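Local coordinates for sensor protein (Bacteroides thetaiotaomicron, PDB 2X7X), which binds fructose through its periplasmic domain, the sensing part of a hybrid two-component system that probably passes the signal on as a histidine kinase, at residues I131-G136 with Y193-R198. Sequence-based numbering, arbitrary orientation.
Sequences IVELTG and YAHNDR. With FRU (beta-D-fructofuranose), chain E.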
ATOM      1  N   ILE A 131     -15.833 -10.763 -25.313  1.00 25.13           N
ATOM      2  CA  ILE A 131     -15.415  -9.523 -24.667  1.00 24.29           C
ATOM      3  C   ILE A 131     -15.970  -8.328 -25.438  1.00 24.00           C
ATOM      4  O   ILE A 131     -15.985  -8.338 -26.680  1.00 24.27           O
ATOM      5  CB  ILE A 131     -13.862  -9.370 -24.640  1.00 23.99           C
ATOM      6  CG1 ILE A 131     -13.183 -10.645 -24.154  1.00 24.23           C
ATOM      7  CG2 ILE A 131     -13.437  -8.166 -23.789  1.00 22.59           C
ATOM      8  CD1 ILE A 131     -11.642 -10.565 -24.180  1.00 25.88           C
ATOM      9  N   VAL A 132     -16.424  -7.308 -24.712  1.00 22.91           N
ATOM     10  CA  VAL A 132     -16.670  -6.008 -25.324  1.00 22.63           C
ATOM     11  C   VAL A 132     -15.641  -5.000 -24.788  1.00 22.45           C
ATOM     12  O   VAL A 132     -15.242  -5.094 -23.616  1.00 22.83           O
ATOM     13  CB  VAL A 132     -18.145  -5.528 -25.152  1.00 22.68           C
ATOM     14  CG1 VAL A 132     -19.089  -6.464 -25.877  1.00 23.22           C
ATOM     15  CG2 VAL A 132     -18.555  -5.428 -23.684  1.00 22.57           C
ATOM     16  N   GLU A 133     -15.202  -4.069 -25.647  1.00 21.81           N
ATOM     17  CA  GLU A 133     -14.193  -3.052 -25.310  1.00 20.92           C
ATOM     18  C   GLU A 133     -14.770  -1.656 -25.382  1.00 20.66           C
ATOM     19  O   GLU A 133     -15.423  -1.301 -26.348  1.00 21.16           O
ATOM     20  CB  GLU A 133     -12.987  -3.133 -26.251  1.00 21.09           C
ATOM     21  CG  GLU A 133     -11.800  -2.252 -25.851  1.00 21.16           C
ATOM     22  CD  GLU A 133     -10.591  -2.368 -26.786  1.00 22.89           C
ATOM     23  OE1 GLU A 133     -10.758  -2.747 -27.963  1.00 23.94           O
ATOM     24  OE2 GLU A 133      -9.460  -2.049 -26.360  1.00 23.66           O
ATOM     25  N   LEU A 134     -14.517  -0.863 -24.349  1.00 20.44           N
ATOM     26  CA  LEU A 134     -14.908   0.536 -24.312  1.00 19.77           C
ATOM     27  C   LEU A 134     -13.641   1.384 -24.162  1.00 19.26           C
ATOM     28  O   LEU A 134     -12.998   1.409 -23.115  1.00 19.18           O
ATOM     29  CB  LEU A 134     -15.916   0.770 -23.178  1.00 19.87           C
ATOM     30  CG  LEU A 134     -17.267   0.032 -23.308  1.00 20.58           C
ATOM     31  CD1 LEU A 134     -17.976  -0.166 -21.976  1.00 20.34           C
ATOM     32  CD2 LEU A 134     -18.210   0.733 -24.268  1.00 20.00           C
ATOM     33  N   THR A 135     -13.276   2.071 -25.230  1.00 19.01           N
ATOM     34  CA  THR A 135     -11.965   2.723 -25.311  1.00 19.00           C
ATOM     35  C   THR A 135     -11.979   4.176 -24.839  1.00 19.03           C
ATOM     36  O   THR A 135     -13.025   4.820 -24.779  1.00 18.78           O
ATOM     37  CB  THR A 135     -11.413   2.683 -26.773  1.00 18.85           C
ATOM     38  OG1 THR A 135     -11.984   3.741 -27.557  1.00 18.51           O
ATOM     39  CG2 THR A 135     -11.750   1.367 -27.430  1.00 19.16           C
ATOM     40  N   GLY A 136     -10.800   4.699 -24.537  1.00 19.42           N
ATOM     41  CA  GLY A 136     -10.613   6.151 -24.402  1.00 19.50           C
ATOM     42  C   GLY A 136     -10.702   6.809 -25.764  1.00 19.66           C
ATOM     43  O   GLY A 136     -10.861   6.133 -26.784  1.00 19.11           O
ATOM     44  N   TYR A 193     -13.939  -4.861 -21.036  1.00 18.17           N
ATOM     45  CA  TYR A 193     -12.642  -4.210 -20.907  1.00 18.10           C
ATOM     46  C   TYR A 193     -12.880  -2.730 -21.057  1.00 18.67           C
ATOM     47  O   TYR A 193     -13.233  -2.271 -22.143  1.00 18.53           O
ATOM     48  CB  TYR A 193     -11.700  -4.690 -22.003  1.00 17.65           C
ATOM     49  CG  TYR A 193     -10.356  -3.978 -22.103  1.00 17.25           C
ATOM     50  CD1 TYR A 193      -9.807  -3.264 -21.015  1.00 16.07           C
ATOM     51  CD2 TYR A 193      -9.611  -4.062 -23.282  1.00 15.22           C
ATOM     52  CE1 TYR A 193      -8.565  -2.637 -21.119  1.00 14.99           C
ATOM     53  CE2 TYR A 193      -8.377  -3.444 -23.401  1.00 14.41           C
ATOM     54  CZ  TYR A 193      -7.853  -2.739 -22.333  1.00 15.86           C
ATOM     55  OH  TYR A 193      -6.620  -2.146 -22.496  1.00 15.19           O
ATOM     56  N   ALA A 194     -12.689  -1.990 -19.967  1.00 18.92           N
ATOM     57  CA  ALA A 194     -12.874  -0.546 -19.961  1.00 19.09           C
ATOM     58  C   ALA A 194     -11.511   0.110 -19.832  1.00 19.64           C
ATOM     59  O   ALA A 194     -10.708  -0.296 -18.990  1.00 19.82           O
ATOM     60  CB  ALA A 194     -13.767  -0.153 -18.800  1.00 19.17           C
ATOM     61  N   HIS A 195     -11.245   1.120 -20.656  1.00 20.22           N
ATOM     62  CA  HIS A 195      -9.915   1.758 -20.691  1.00 20.79           C
ATOM     63  C   HIS A 195      -9.595   2.590 -19.454  1.00 21.06           C
ATOM     64  O   HIS A 195      -8.433   2.880 -19.193  1.00 21.39           O
ATOM     65  CB  HIS A 195      -9.712   2.583 -21.973  1.00 20.85           C
ATOM     66  CG  HIS A 195      -9.407   1.759 -23.194  1.00 21.41           C
ATOM     67  ND1 HIS A 195      -8.788   2.287 -24.313  1.00 21.18           N
ATOM     68  CD2 HIS A 195      -9.625   0.449 -23.466  1.00 19.59           C
ATOM     69  CE1 HIS A 195      -8.644   1.339 -25.221  1.00 21.33           C
ATOM     70  NE2 HIS A 195      -9.152   0.217 -24.735  1.00 21.90           N
ATOM     71  N   ASN A 196     -10.609   2.985 -18.689  1.00 21.23           N
ATOM     72  CA  ASN A 196     -10.330   3.521 -17.361  1.00 21.60           C
ATOM     73  C   ASN A 196     -11.400   3.209 -16.332  1.00 21.73           C
ATOM     74  O   ASN A 196     -12.443   2.639 -16.661  1.00 21.80           O
ATOM     75  CB  ASN A 196      -9.971   5.016 -17.389  1.00 21.17           C
ATOM     76  CG  ASN A 196     -11.180   5.931 -17.607  1.00 22.92           C
ATOM     77  OD1 ASN A 196     -12.335   5.494 -17.780  1.00 22.20           O
ATOM     78  ND2 ASN A 196     -10.906   7.229 -17.591  1.00 22.57           N
ATOM     79  N   ASP A 197     -11.128   3.606 -15.091  1.00 22.31           N
ATOM     80  CA  ASP A 197     -12.001   3.344 -13.945  1.00 22.07           C
ATOM     81  C   ASP A 197     -13.153   4.322 -13.874  1.00 22.36           C
ATOM     82  O   ASP A 197     -13.857   4.349 -12.868  1.00 23.21           O
ATOM     83  CB  ASP A 197     -11.213   3.435 -12.636  1.00 21.91           C
ATOM     84  CG  ASP A 197     -10.143   2.371 -12.513  1.00 21.88           C
ATOM     85  OD1 ASP A 197     -10.221   1.321 -13.189  1.00 22.71           O
ATOM     86  OD2 ASP A 197      -9.210   2.578 -11.720  1.00 22.91           O
ATOM     87  N   ARG A 198     -13.323   5.155 -14.900  1.00 22.19           N
ATOM     88  CA  ARG A 198     -14.516   5.994 -15.015  1.00 21.71           C
ATOM     89  C   ARG A 198     -15.463   5.376 -16.062  1.00 22.03           C
ATOM     90  O   ARG A 198     -16.681   5.327 -15.869  1.00 21.95           O
ATOM     91  CB  ARG A 198     -14.154   7.429 -15.375  1.00 21.50           C
ATOM     92  CG  ARG A 198     -13.449   8.208 -14.248  1.00 21.90           C
ATOM     93  CD  ARG A 198     -13.328   9.734 -14.549  1.00 20.95           C
ATOM     94  NE  ARG A 198     -12.754  10.047 -15.878  1.00 19.17           N
ATOM     95  CZ  ARG A 198     -11.461   9.946 -16.192  1.00 17.09           C
ATOM     96  NH1 ARG A 198     -10.563   9.519 -15.302  1.00 12.29           N
ATOM     97  NH2 ARG A 198     -11.069  10.254 -17.419  1.00 16.04           N
TER
HETATM   98  C1  FRU E1335      -6.999  10.839 -16.769  1.00 24.07           C
HETATM   99  C2  FRU E1335      -7.250   9.696 -17.735  1.00 22.70           C
HETATM  100  C3  FRU E1335      -7.103   8.333 -17.065  1.00 21.51           C
HETATM  101  C4  FRU E1335      -6.431   7.514 -18.150  1.00 21.98           C
HETATM  102  C5  FRU E1335      -5.472   8.541 -18.737  1.00 22.73           C
HETATM  103  C6  FRU E1335      -5.012   8.260 -20.166  1.00 23.46           C
HETATM  104  O1  FRU E1335      -7.488  12.056 -17.328  1.00 24.20           O
HETATM  105  O2  FRU E1335      -8.542   9.876 -18.326  1.00 22.07           O
HETATM  106  O3  FRU E1335      -8.354   7.792 -16.614  1.00 19.62           O
HETATM  107  O4  FRU E1335      -5.774   6.348 -17.641  1.00 21.48           O
HETATM  108  O5  FRU E1335      -6.253   9.739 -18.749  1.00 23.02           O
HETATM  109  O6  FRU E1335      -4.019   9.231 -20.551  1.00 24.64           O
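Glu-133 pairs with Tyr-193 and Leu-134 with Ala-194 in parallel register, their CA atoms 4.8 and 4.9 Å apart, and Tyr-193 N to Val-132 O, Leu-134 N to Tyr-193 O and His-195 N to Leu-134 O supply the backbone hydrogen bonds. These are neighbouring strands in one of the two sheets of a periplasmic binding protein fold, and fructose is bound just beyond the C-terminal end of strand 191-194, as expected for this alpha/beta architecture.

On the face carrying Glu-133 and Tyr-193, the carboxylate runs alongside the phenol ring with their planes only 19° apart, and OE2 of Glu-133 lies 3.4 Å from CE2 of Tyr-193. Tyr-193 OH, bonded to Arg-146 O, links the strand to a fructose-binding residue. The same OE2 of Glu-133 accepts a nearly straight bond from NE2 of His-195 (2.8 Å). That donor stands above the carboxylate plane, whereas the oxygen lies close to the imidazole plane. An extended chain, with CG of Glu-133 anti to the backbone N (chi1 -172°), carries the acid to the histidine; OE1 meets ND1 of His-147, so both buried oxygens are engaged. The imidazole is further positioned by Thr-135, whose CA sits over the ring centre at 3.4 Å in a CH-pi contact. The other face of the sheet bears Leu-134 and Ala-194, which both pack against helix 199-209.

After Ala-194 the strand gives way to a loop that reaches the sugar. ND2 of Asn-196 gives FRU O3 a hydrogen bond of 2.8 Å. Arg-198 NE forms a salt bridge with Glu-171, while NH1 bonds weakly to O3 and NH2 of Arg-198 approaches FRU O2 at 2.7 Å, with 170° at the hydrogen.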